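Local coordinates for protein polyisoprenyl-teichoic acid--peptidoglycan teichoic acid transferase TagV (Bacillus subtilis, PDB 6UF3) that belongs to the LytR-CpsA-Psr family of bacterial cell-envelope proteins, built around a mixed beta-sheet flanked by helices, at residues E78-K90 / L246-Y259. Numbering follows the deposited sequence.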
ATOM      1  N   GLU A  78       4.856   2.160  13.226  1.00 18.71           N
ATOM      2  CA  GLU A  78       4.351   1.952  14.579  1.00 19.51           C
ATOM      3  C   GLU A  78       2.909   2.429  14.719  1.00 19.79           C
ATOM      4  O   GLU A  78       2.120   1.830  15.461  1.00 21.50           O
ATOM      5  CB  GLU A  78       5.251   2.669  15.584  1.00 22.16           C
ATOM      6  CG  GLU A  78       5.303   1.984  16.926  1.00 31.81           C
ATOM      7  CD  GLU A  78       6.008   2.820  17.988  1.00 33.98           C
ATOM      8  OE1 GLU A  78       6.483   3.928  17.664  1.00 33.90           O
ATOM      9  OE2 GLU A  78       6.079   2.362  19.145  1.00 39.88           O
ATOM     10  N   THR A  79       2.545   3.510  14.027  1.00 19.10           N
ATOM     11  CA  THR A  79       1.166   3.976  14.078  1.00 15.94           C
ATOM     12  C   THR A  79       0.216   2.956  13.451  1.00 14.94           C
ATOM     13  O   THR A  79      -0.868   2.701  13.991  1.00 18.66           O
ATOM     14  CB  THR A  79       1.050   5.341  13.393  1.00 17.05           C
ATOM     15  OG1 THR A  79       1.859   6.285  14.105  1.00 18.58           O
ATOM     16  CG2 THR A  79      -0.405   5.832  13.397  1.00 19.72           C
ATOM     17  N   VAL A  80       0.632   2.329  12.347  1.00 16.24           N
ATOM     18  CA  VAL A  80      -0.182   1.282  11.732  1.00 18.21           C
ATOM     19  C   VAL A  80      -0.252   0.053  12.629  1.00 20.37           C
ATOM     20  O   VAL A  80      -1.318  -0.563  12.775  1.00 18.35           O
ATOM     21  CB  VAL A  80       0.371   0.949  10.332  1.00 14.70           C
ATOM     22  CG1 VAL A  80      -0.289  -0.336   9.784  1.00 17.36           C
ATOM     23  CG2 VAL A  80       0.119   2.113   9.399  1.00 17.31           C
ATOM     24  N   GLU A  81       0.873  -0.334  13.238  1.00 18.76           N
ATOM     25  CA  GLU A  81       0.862  -1.444  14.195  1.00 18.19           C
ATOM     26  C   GLU A  81      -0.159  -1.205  15.309  1.00 21.85           C
ATOM     27  O   GLU A  81      -0.930  -2.102  15.674  1.00 20.48           O
ATOM     28  CB  GLU A  81       2.259  -1.647  14.790  1.00 19.38           C
ATOM     29  CG  GLU A  81       3.235  -2.325  13.824  1.00 18.61           C
ATOM     30  CD  GLU A  81       4.623  -2.519  14.402  1.00 23.15           C
ATOM     31  OE1 GLU A  81       5.097  -1.655  15.183  1.00 25.32           O
ATOM     32  OE2 GLU A  81       5.261  -3.546  14.083  1.00 23.60           O
ATOM     33  N   ASN A  82      -0.161  -0.004  15.878  1.00 20.83           N
ATOM     34  CA  ASN A  82      -1.091   0.296  16.960  1.00 21.31           C
ATOM     35  C   ASN A  82      -2.535   0.295  16.470  1.00 20.27           C
ATOM     36  O   ASN A  82      -3.442  -0.169  17.178  1.00 22.07           O
ATOM     37  CB  ASN A  82      -0.743   1.650  17.571  1.00 20.80           C
ATOM     38  CG  ASN A  82       0.534   1.611  18.386  1.00 27.82           C
ATOM     39  OD1 ASN A  82       1.134   0.550  18.567  1.00 30.21           O
ATOM     40  ND2 ASN A  82       0.952   2.771  18.898  1.00 27.97           N
ATOM     41  N   PHE A  83      -2.765   0.826  15.271  1.00 19.45           N
ATOM     42  CA  PHE A  83      -4.113   0.909  14.724  1.00 21.52           C
ATOM     43  C   PHE A  83      -4.688  -0.474  14.435  1.00 19.73           C
ATOM     44  O   PHE A  83      -5.857  -0.746  14.754  1.00 21.81           O
ATOM     45  CB  PHE A  83      -4.087   1.762  13.457  1.00 17.75           C
ATOM     46  CG  PHE A  83      -5.429   1.949  12.825  1.00 19.81           C
ATOM     47  CD1 PHE A  83      -6.443   2.606  13.494  1.00 21.58           C
ATOM     48  CD2 PHE A  83      -5.673   1.478  11.545  1.00 19.66           C
ATOM     49  CE1 PHE A  83      -7.679   2.781  12.904  1.00 25.81           C
ATOM     50  CE2 PHE A  83      -6.906   1.652  10.953  1.00 23.27           C
ATOM     51  CZ  PHE A  83      -7.910   2.301  11.636  1.00 24.23           C
ATOM     52  N   LEU A  84      -3.888  -1.357  13.832  1.00 20.33           N
ATOM     53  CA  LEU A  84      -4.373  -2.677  13.441  1.00 19.18           C
ATOM     54  C   LEU A  84      -4.100  -3.747  14.485  1.00 23.86           C
ATOM     55  O   LEU A  84      -4.562  -4.885  14.311  1.00 22.41           O
ATOM     56  CB  LEU A  84      -3.737  -3.111  12.111  1.00 19.23           C
ATOM     57  CG  LEU A  84      -4.047  -2.218  10.909  1.00 21.35           C
ATOM     58  CD1 LEU A  84      -3.336  -2.694   9.620  1.00 18.44           C
ATOM     59  CD2 LEU A  84      -5.549  -2.085  10.710  1.00 23.82           C
ATOM     60  N   GLN A  85      -3.348  -3.417  15.536  1.00 27.04           N
ATOM     61  CA  GLN A  85      -3.011  -4.357  16.601  1.00 28.08           C
ATOM     62  C   GLN A  85      -2.389  -5.627  16.026  1.00 27.35           C
ATOM     63  O   GLN A  85      -2.717  -6.744  16.418  1.00 28.64           O
ATOM     64  CB  GLN A  85      -4.230  -4.667  17.468  1.00 30.41           C
ATOM     65  CG  GLN A  85      -4.596  -3.520  18.377  1.00 31.69           C
ATOM     66  CD  GLN A  85      -3.544  -3.272  19.434  1.00 43.54           C
ATOM     67  OE1 GLN A  85      -3.388  -4.064  20.364  1.00 48.15           O
ATOM     68  NE2 GLN A  85      -2.822  -2.167  19.304  1.00 43.68           N
ATOM     69  N   ILE A  86      -1.487  -5.435  15.070  1.00 25.55           N
ATOM     70  CA  ILE A  86      -0.669  -6.521  14.526  1.00 24.98           C
ATOM     71  C   ILE A  86       0.754  -6.016  14.381  1.00 23.80           C
ATOM     72  O   ILE A  86       0.995  -4.805  14.297  1.00 24.80           O
ATOM     73  CB  ILE A  86      -1.192  -7.031  13.166  1.00 26.96           C
ATOM     74  CG1 ILE A  86      -1.258  -5.903  12.125  1.00 22.98           C
ATOM     75  CG2 ILE A  86      -2.526  -7.763  13.328  1.00 27.46           C
ATOM     76  CD1 ILE A  86      -1.169  -6.402  10.674  1.00 23.12           C
ATOM     77  N   PRO A  87       1.725  -6.919  14.374  1.00 25.08           N
ATOM     78  CA  PRO A  87       3.083  -6.510  14.017  1.00 23.01           C
ATOM     79  C   PRO A  87       3.206  -6.294  12.519  1.00 21.53           C
ATOM     80  O   PRO A  87       2.565  -6.975  11.714  1.00 24.38           O
ATOM     81  CB  PRO A  87       3.943  -7.690  14.489  1.00 29.15           C
ATOM     82  CG  PRO A  87       3.028  -8.841  14.530  1.00 34.13           C
ATOM     83  CD  PRO A  87       1.651  -8.327  14.798  1.00 27.65           C
ATOM     84  N   ILE A  88       4.057  -5.340  12.148  1.00 21.21           N
ATOM     85  CA  ILE A  88       4.382  -5.057  10.754  1.00 20.10           C
ATOM     86  C   ILE A  88       5.816  -5.540  10.554  1.00 20.92           C
ATOM     87  O   ILE A  88       6.778  -4.896  10.987  1.00 19.95           O
ATOM     88  CB  ILE A  88       4.235  -3.567  10.398  1.00 18.75           C
ATOM     89  CG1 ILE A  88       2.765  -3.126  10.387  1.00 22.52           C
ATOM     90  CG2 ILE A  88       4.920  -3.254   9.048  1.00 25.75           C
ATOM     91  CD1 ILE A  88       1.871  -3.902   9.407  1.00 23.75           C
ATOM     92  N   ASP A  89       5.976  -6.693   9.913  1.00 20.66           N
ATOM     93  CA  ASP A  89       7.301  -7.295   9.836  1.00 20.63           C
ATOM     94  C   ASP A  89       8.171  -6.642   8.768  1.00 19.91           C
ATOM     95  O   ASP A  89       9.373  -6.436   8.983  1.00 21.09           O
ATOM     96  CB  ASP A  89       7.153  -8.800   9.572  1.00 23.01           C
ATOM     97  CG  ASP A  89       6.296  -9.478  10.629  1.00 31.47           C
ATOM     98  OD1 ASP A  89       6.754  -9.596  11.790  1.00 35.88           O
ATOM     99  OD2 ASP A  89       5.149  -9.848  10.318  1.00 25.97           O
ATOM    100  N   LYS A  90       7.591  -6.331   7.611  1.00 20.08           N
ATOM    101  CA  LYS A  90       8.328  -5.808   6.469  1.00 18.30           C
ATOM    102  C   LYS A  90       7.694  -4.506   6.014  1.00 17.87           C
ATOM    103  O   LYS A  90       6.492  -4.290   6.185  1.00 17.50           O
ATOM    104  CB  LYS A  90       8.338  -6.807   5.279  1.00 18.37           C
ATOM    105  CG  LYS A  90       9.006  -8.122   5.596  1.00 19.95           C
ATOM    106  CD  LYS A  90      10.505  -7.912   5.871  1.00 20.83           C
ATOM    107  CE  LYS A  90      11.239  -9.242   5.918  1.00 22.62           C
ATOM    108  NZ  LYS A  90      12.714  -9.123   6.117  1.00 26.03           N
ATOM    109  N   LEU A 246     -13.470  -2.204  12.981  1.00 21.90           N
ATOM    110  CA  LEU A 246     -12.030  -2.259  13.204  1.00 23.01           C
ATOM    111  C   LEU A 246     -11.669  -3.432  14.100  1.00 23.48           C
ATOM    112  O   LEU A 246     -10.640  -4.084  13.892  1.00 23.41           O
ATOM    113  CB  LEU A 246     -11.539  -0.942  13.810  1.00 22.49           C
ATOM    114  CG  LEU A 246     -10.050  -0.852  14.149  1.00 21.51           C
ATOM    115  CD1 LEU A 246      -9.187  -1.056  12.909  1.00 22.28           C
ATOM    116  CD2 LEU A 246      -9.716   0.487  14.821  1.00 22.12           C
ATOM    117  N   GLU A 247     -12.515  -3.739  15.089  1.00 23.25           N
ATOM    118  CA  GLU A 247     -12.233  -4.892  15.936  1.00 23.46           C
ATOM    119  C   GLU A 247     -12.277  -6.182  15.126  1.00 25.04           C
ATOM    120  O   GLU A 247     -11.449  -7.080  15.328  1.00 28.83           O
ATOM    121  CB  GLU A 247     -13.213  -4.953  17.115  1.00 31.24           C
ATOM    122  CG  GLU A 247     -12.850  -4.022  18.269  1.00 47.54           C
ATOM    123  CD  GLU A 247     -11.392  -4.150  18.709  1.00 60.83           C
ATOM    124  OE1 GLU A 247     -10.881  -5.287  18.802  1.00 66.57           O
ATOM    125  OE2 GLU A 247     -10.753  -3.108  18.962  1.00 63.33           O
ATOM    126  N   LYS A 248     -13.226  -6.283  14.180  1.00 29.08           N
ATOM    127  CA  LYS A 248     -13.267  -7.475  13.329  1.00 26.87           C
ATOM    128  C   LYS A 248     -12.055  -7.551  12.395  1.00 26.95           C
ATOM    129  O   LYS A 248     -11.491  -8.632  12.184  1.00 25.80           O
ATOM    130  CB  LYS A 248     -14.577  -7.510  12.531  1.00 27.71           C
ATOM    131  CG  LYS A 248     -14.751  -8.739  11.634  1.00 29.16           C
ATOM    132  CD  LYS A 248     -14.814 -10.004  12.453  1.00 29.50           C
ATOM    133  CE  LYS A 248     -15.248 -11.202  11.611  1.00 35.54           C
ATOM    134  NZ  LYS A 248     -15.267 -12.423  12.448  1.00 43.23           N
ATOM    135  N   VAL A 249     -11.662  -6.427  11.797  1.00 24.24           N
ATOM    136  CA  VAL A 249     -10.473  -6.417  10.940  1.00 23.96           C
ATOM    137  C   VAL A 249      -9.254  -6.861  11.736  1.00 24.07           C
ATOM    138  O   VAL A 249      -8.443  -7.672  11.269  1.00 25.29           O
ATOM    139  CB  VAL A 249     -10.255  -5.024  10.321  1.00 21.07           C
ATOM    140  CG1 VAL A 249      -8.849  -4.930   9.706  1.00 21.36           C
ATOM    141  CG2 VAL A 249     -11.297  -4.727   9.278  1.00 24.05           C
ATOM    142  N   ARG A 250      -9.090  -6.298  12.941  1.00 25.16           N
ATOM    143  CA  ARG A 250      -7.989  -6.686  13.815  1.00 23.66           C
ATOM    144  C   ARG A 250      -7.986  -8.189  14.044  1.00 26.35           C
ATOM    145  O   ARG A 250      -6.955  -8.848  13.876  1.00 25.00           O
ATOM    146  CB  ARG A 250      -8.087  -5.945  15.153  1.00 22.16           C
ATOM    147  CG  ARG A 250      -7.753  -4.472  15.089  1.00 19.46           C
ATOM    148  CD  ARG A 250      -8.014  -3.792  16.433  1.00 21.75           C
ATOM    149  NE  ARG A 250      -7.468  -2.441  16.438  1.00 22.63           N
ATOM    150  CZ  ARG A 250      -7.703  -1.559  17.403  1.00 26.26           C
ATOM    151  NH1 ARG A 250      -8.485  -1.881  18.436  1.00 29.64           N
ATOM    152  NH2 ARG A 250      -7.165  -0.350  17.331  1.00 25.45           N
ATOM    153  N   LYS A 251      -9.138  -8.751  14.432  1.00 23.45           N
ATOM    154  CA  LYS A 251      -9.192 -10.176  14.733  1.00 24.57           C
ATOM    155  C   LYS A 251      -8.886 -11.007  13.495  1.00 25.01           C
ATOM    156  O   LYS A 251      -8.217 -12.044  13.581  1.00 26.68           O
ATOM    157  CB  LYS A 251     -10.565 -10.548  15.298  1.00 32.02           C
ATOM    158  CG  LYS A 251     -10.649 -10.467  16.816  1.00 48.43           C
ATOM    159  CD  LYS A 251     -11.873 -11.194  17.344  1.00 57.78           C
ATOM    160  CE  LYS A 251     -13.117 -10.325  17.244  1.00 62.81           C
ATOM    161  NZ  LYS A 251     -13.093  -9.198  18.217  1.00 65.21           N
ATOM    162  N   THR A 252      -9.352 -10.557  12.333  1.00 22.68           N
ATOM    163  CA  THR A 252      -9.124 -11.301  11.096  1.00 23.68           C
ATOM    164  C   THR A 252      -7.645 -11.332  10.732  1.00 24.20           C
ATOM    165  O   THR A 252      -7.099 -12.390  10.387  1.00 25.00           O
ATOM    166  CB  THR A 252      -9.947 -10.678   9.971  1.00 26.93           C
ATOM    167  OG1 THR A 252     -11.334 -10.738  10.332  1.00 28.57           O
ATOM    168  CG2 THR A 252      -9.737 -11.440   8.659  1.00 27.12           C
ATOM    169  N   LEU A 253      -6.980 -10.176  10.812  1.00 20.95           N
ATOM    170  CA  LEU A 253      -5.550 -10.115  10.498  1.00 21.24           C
ATOM    171  C   LEU A 253      -4.726 -10.885  11.524  1.00 20.99           C
ATOM    172  O   LEU A 253      -3.772 -11.587  11.167  1.00 22.38           O
ATOM    173  CB  LEU A 253      -5.090  -8.657  10.430  1.00 21.06           C
ATOM    174  CG  LEU A 253      -5.698  -7.830   9.300  1.00 20.59           C
ATOM    175  CD1 LEU A 253      -5.184  -6.409   9.318  1.00 28.59           C
ATOM    176  CD2 LEU A 253      -5.441  -8.493   7.939  1.00 24.60           C
ATOM    177  N   GLN A 254      -5.079 -10.758  12.805  1.00 21.24           N
ATOM    178  CA  GLN A 254      -4.416 -11.519  13.860  1.00 21.64           C
ATOM    179  C   GLN A 254      -4.520 -13.017  13.621  1.00 25.93           C
ATOM    180  O   GLN A 254      -3.527 -13.746  13.745  1.00 28.60           O
ATOM    181  CB  GLN A 254      -5.030 -11.156  15.213  1.00 24.25           C
ATOM    182  CG  GLN A 254      -4.630  -9.777  15.674  1.00 23.55           C
ATOM    183  CD  GLN A 254      -5.546  -9.233  16.744  1.00 29.14           C
ATOM    184  OE1 GLN A 254      -6.502  -9.897  17.177  1.00 28.01           O
ATOM    185  NE2 GLN A 254      -5.251  -8.018  17.199  1.00 26.46           N
ATOM    186  N   GLU A 255      -5.724 -13.501  13.296  1.00 28.24           N
ATOM    187  CA  GLU A 255      -5.887 -14.924  13.022  1.00 27.74           C
ATOM    188  C   GLU A 255      -5.060 -15.341  11.816  1.00 29.60           C
ATOM    189  O   GLU A 255      -4.429 -16.406  11.830  1.00 29.52           O
ATOM    190  CB  GLU A 255      -7.366 -15.254  12.811  1.00 29.69           C
ATOM    191  N   HIS A 256      -5.037 -14.512  10.768  1.00 22.84           N
ATOM    192  CA  HIS A 256      -4.252 -14.870   9.592  1.00 22.63           C
ATOM    193  C   HIS A 256      -2.772 -14.966   9.938  1.00 25.72           C
ATOM    194  O   HIS A 256      -2.065 -15.849   9.440  1.00 26.61           O
ATOM    195  CB  HIS A 256      -4.480 -13.857   8.475  1.00 23.10           C
ATOM    196  CG  HIS A 256      -3.955 -14.305   7.144  1.00 22.09           C
ATOM    197  ND1 HIS A 256      -3.191 -13.495   6.331  1.00 20.41           N
ATOM    198  CD2 HIS A 256      -4.069 -15.488   6.495  1.00 27.14           C
ATOM    199  CE1 HIS A 256      -2.872 -14.152   5.232  1.00 21.85           C
ATOM    200  NE2 HIS A 256      -3.391 -15.364   5.307  1.00 22.66           N
ATOM    201  N   LEU A 257      -2.298 -14.094  10.827  1.00 24.57           N
ATOM    202  CA  LEU A 257      -0.891 -14.063  11.203  1.00 25.58           C
ATOM    203  C   LEU A 257      -0.542 -15.009  12.345  1.00 30.91           C
ATOM    204  O   LEU A 257       0.633 -15.087  12.720  1.00 31.03           O
ATOM    205  CB  LEU A 257      -0.484 -12.632  11.591  1.00 19.76           C
ATOM    206  CG  LEU A 257      -0.498 -11.561  10.500  1.00 18.56           C
ATOM    207  CD1 LEU A 257      -0.327 -10.162  11.113  1.00 20.81           C
ATOM    208  CD2 LEU A 257       0.612 -11.788   9.474  1.00 21.06           C
ATOM    209  N   ASP A 258      -1.519 -15.731  12.902  1.00 31.98           N
ATOM    210  CA  ASP A 258      -1.299 -16.569  14.084  1.00 39.38           C
ATOM    211  C   ASP A 258      -0.749 -15.739  15.243  1.00 34.57           C
ATOM    212  O   ASP A 258       0.122 -16.182  15.993  1.00 38.43           O
ATOM    213  CB  ASP A 258      -0.372 -17.750  13.772  1.00 46.64           C
ATOM    214  CG  ASP A 258      -0.958 -18.698  12.741  1.00 56.71           C
ATOM    215  OD1 ASP A 258      -2.200 -18.801  12.665  1.00 60.80           O
ATOM    216  OD2 ASP A 258      -0.178 -19.346  12.010  1.00 58.82           O
ATOM    217  N   TYR A 259      -1.263 -14.520  15.387  1.00 32.02           N
ATOM    218  CA  TYR A 259      -0.805 -13.574  16.396  1.00 33.31           C
ATOM    219  C   TYR A 259      -1.977 -13.225  17.303  1.00 43.05           C
ATOM    220  O   TYR A 259      -3.040 -12.821  16.821  1.00 45.78           O
ATOM    221  CB  TYR A 259      -0.219 -12.313  15.733  1.00 36.47           C
ATOM    222  CG  TYR A 259       0.133 -11.177  16.681  1.00 38.86           C
ATOM    223  CD1 TYR A 259       1.369 -11.134  17.322  1.00 32.63           C
ATOM    224  CD2 TYR A 259      -0.764 -10.137  16.919  1.00 39.14           C
ATOM    225  CE1 TYR A 259       1.694 -10.097  18.180  1.00 36.42           C
ATOM    226  CE2 TYR A 259      -0.446  -9.099  17.780  1.00 39.96           C
ATOM    227  CZ  TYR A 259       0.782  -9.085  18.408  1.00 36.64           C
ATOM    228  OH  TYR A 259       1.096  -8.049  19.263  1.00 40.95           O
TER
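Arg250 reaches across to the C-terminal end of helix 78-84 and grips Phe83 O side-on: NE and NH2 each donate to it at 2.9 Å, from the same face of the carbonyl and with the oxygen in the guanidinium plane. Arginine suits this place because a helix's last turn leaves carbonyls without partners from the next turn, and its positive charge probably interacts favourably with the negative end of the helix dipole. Gln85 CG lies over one face of the guanidinium and Leu246 CD2 over the other, so the flat group is sandwiched. One turn further along, Gln254 NE2 donates to Gln85 O at 2.9 Å, nearly straight at 167°; the Gln254 chain runs extended beyond CG, which carries its amide to the carbonyl of the residue just after the helix.

Buried, branched aliphatic side chains offer methyls to lay over a ring or against each other. Leu246 CD1 makes a CH-pi contact over the Phe83 ring, 4.1 Å from its centroid. Ile86 CB meets Leu257 CD1 at 3.8 Å, while Ile86 CG2 packs on Gln254 CG. Pro87 CD stands 3.5 Å over the centre of the Tyr259 ring; bonded to the proline nitrogen, its somewhat polarised C-H groups suit the electron-rich face.

Behind this first shell, Glu247 OE2 forms a salt bridge with Arg250 NH1, and Gln85 NE2 donates to Asn82 O at 3.0 Å, holding its bent chain beside the arginine. Positive phi at Gln85 turns the chain out of its helix; at the far end of 246-257 a Schellman motif, with positive phi at Asp258, lets Tyr259 meet Pro87.

Thus helix 72-84, by its C-terminal end, and the C-terminal helix 243-257 pack crosswise (105°) on one side of the mixed sheet, against strands 25-34 and 39-44.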